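Local atomic coordinates of leucine-rich repeat protein (Bacteroides thetaiotaomicron, PDB entry 4ECN), a protein that is of unknown function but, as an extracellular leucine-rich repeat protein, probably binds other proteins. Residues A273-W278 / D309-Q314. Residues are numbered along the deposited sequence; the frame is centred on the assembly and turned at random.
Sequences ALKAIW and DMWGDQ. With NA (sodium ion), chain B.
K275 brings the methylene part of its side chain obliquely to the CH2–CZ3 side of the W311 indole, its CD 3.6 Å from W311 CH2, with CB nearer CZ3 and CE nearer CH2. With CG anti to the backbone N (chi1 -153°) and the next two torsions extended, the chain runs out past the ring and bends only at its end, where NZ makes a salt bridge with E279, one turn further along the helix. Lysine suits this spot because its long aliphatic stem can pack beside an aromatic ring while its charge finds a partner on its own helix. W311 is fixed from other directions too: its NE1 donates to the carbonyl of K306, and F304 meets it edge-to-face. Replacing W311 with an alanine is likely to leave the K306 carbonyl without its indole donor and the lysine stem and F304 without their aromatic neighbour. L274, branched and purely hydrophobic, brings CD1 to 3.9 Å from W311 O and also touches V325 and L328 of strand 325-329. That carbonyl accepts a hydrogen bond from Q314 NE2 at 3.0 Å, the donor standing above the carbonyl plane. Glutamine fits because its buried NE2 can serve both W311 O and N303 O; the bond ties it back to the type I turn 310-313, closed by D313 N to M310 O. Q314 O binds the sodium ion with V317 O. Helix 266-280, followed by strand 317-319 antiparallel to 325-329 at the edge of an otherwise parallel sheet, is consistent with an N-terminal cap over the hydrophobic core of a leucine-rich repeat solenoid.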
# COMPACT_ATOMS: atom_id res chain seq x y z
N ALA A 273 7.89 -23.32 8.46
CA ALA A 273 8.12 -22.67 7.17
C ALA A 273 8.10 -21.15 7.37
O ALA A 273 8.98 -20.48 6.84
CB ALA A 273 7.07 -23.10 6.17
N LEU A 274 7.16 -20.61 8.20
CA LEU A 274 7.15 -19.19 8.52
C LEU A 274 8.48 -18.76 9.13
O LEU A 274 9.02 -17.74 8.69
CB LEU A 274 6.02 -18.81 9.48
CG LEU A 274 4.57 -18.86 8.99
CD1 LEU A 274 3.65 -18.51 10.14
CD2 LEU A 274 4.31 -17.85 7.86
N LYS A 275 9.04 -19.56 10.08
CA LYS A 275 10.30 -19.19 10.71
C LYS A 275 11.40 -19.20 9.68
O LYS A 275 12.24 -18.29 9.69
CB LYS A 275 10.66 -20.08 11.90
CG LYS A 275 11.56 -19.31 12.89
CD LYS A 275 12.12 -20.18 14.02
CE LYS A 275 12.83 -19.42 15.13
NZ LYS A 275 14.04 -18.69 14.67
N ALA A 276 11.38 -20.17 8.74
CA ALA A 276 12.36 -20.25 7.65
C ALA A 276 12.30 -18.97 6.81
O ALA A 276 13.31 -18.27 6.72
CB ALA A 276 12.13 -21.48 6.78
N ILE A 277 11.11 -18.62 6.27
CA ILE A 277 10.83 -17.42 5.46
C ILE A 277 11.35 -16.17 6.19
O ILE A 277 12.07 -15.37 5.57
CB ILE A 277 9.30 -17.35 5.19
CG1 ILE A 277 8.86 -18.52 4.28
CG2 ILE A 277 8.90 -15.98 4.60
CD1 ILE A 277 7.35 -18.86 4.31
N TRP A 278 11.04 -16.04 7.50
CA TRP A 278 11.44 -14.92 8.35
C TRP A 278 12.98 -14.86 8.46
O TRP A 278 13.56 -13.80 8.25
CB TRP A 278 10.79 -15.06 9.74
CG TRP A 278 11.04 -13.92 10.69
CD1 TRP A 278 10.40 -12.72 10.71
CD2 TRP A 278 11.88 -13.95 11.85
NE1 TRP A 278 10.86 -11.96 11.76
CE2 TRP A 278 11.75 -12.70 12.49
CE3 TRP A 278 12.76 -14.91 12.40
CZ2 TRP A 278 12.49 -12.36 13.64
CZ3 TRP A 278 13.47 -14.58 13.54
CH2 TRP A 278 13.34 -13.31 14.14
N ASP A 309 3.21 -23.83 19.30
CA ASP A 309 1.79 -23.84 18.99
C ASP A 309 1.24 -22.44 18.70
O ASP A 309 0.18 -22.32 18.09
CB ASP A 309 1.04 -24.45 20.17
CG ASP A 309 -0.18 -25.23 19.72
OD1 ASP A 309 -0.02 -26.15 18.88
OD2 ASP A 309 -1.28 -24.95 20.24
N MSE A 310 1.97 -21.38 19.12
CA MSE A 310 1.55 -19.99 18.94
C MSE A 310 2.23 -19.29 17.76
O MSE A 310 1.91 -18.13 17.49
CB MSE A 310 1.85 -19.17 20.22
CG MSE A 310 0.99 -19.56 21.41
SE MSE A 310 -0.89 -19.47 20.96
CE MSE A 310 -1.35 -21.41 21.00
N TRP A 311 3.15 -19.98 17.06
CA TRP A 311 3.93 -19.40 15.96
C TRP A 311 3.05 -18.94 14.79
O TRP A 311 3.52 -18.09 14.03
CB TRP A 311 4.99 -20.37 15.46
CG TRP A 311 6.19 -20.49 16.36
CD1 TRP A 311 6.27 -20.15 17.68
CD2 TRP A 311 7.43 -21.11 16.03
NE1 TRP A 311 7.50 -20.50 18.18
CE2 TRP A 311 8.23 -21.10 17.20
CE3 TRP A 311 7.93 -21.74 14.87
CZ2 TRP A 311 9.51 -21.64 17.22
CZ3 TRP A 311 9.20 -22.29 14.91
CH2 TRP A 311 9.97 -22.24 16.07
N GLY A 312 1.81 -19.41 14.69
CA GLY A 312 0.86 -18.96 13.67
C GLY A 312 0.25 -17.60 13.96
O GLY A 312 -0.32 -16.97 13.06
N ASP A 313 0.34 -17.14 15.22
CA ASP A 313 -0.13 -15.83 15.66
C ASP A 313 0.95 -14.77 15.34
O ASP A 313 1.85 -14.51 16.16
CB ASP A 313 -0.48 -15.86 17.15
CG ASP A 313 -1.22 -14.65 17.71
OD1 ASP A 313 -0.98 -13.52 17.21
OD2 ASP A 313 -1.94 -14.82 18.71
N GLN A 314 0.87 -14.19 14.14
CA GLN A 314 1.82 -13.18 13.69
C GLN A 314 1.13 -12.03 12.98
O GLN A 314 0.16 -12.27 12.24
CB GLN A 314 2.87 -13.79 12.74
CG GLN A 314 3.71 -14.93 13.29
CD GLN A 314 4.55 -14.62 14.51
OE1 GLN A 314 4.83 -13.47 14.86
NE2 GLN A 314 4.98 -15.67 15.17
NA NA B . -2.50 -12.31 12.80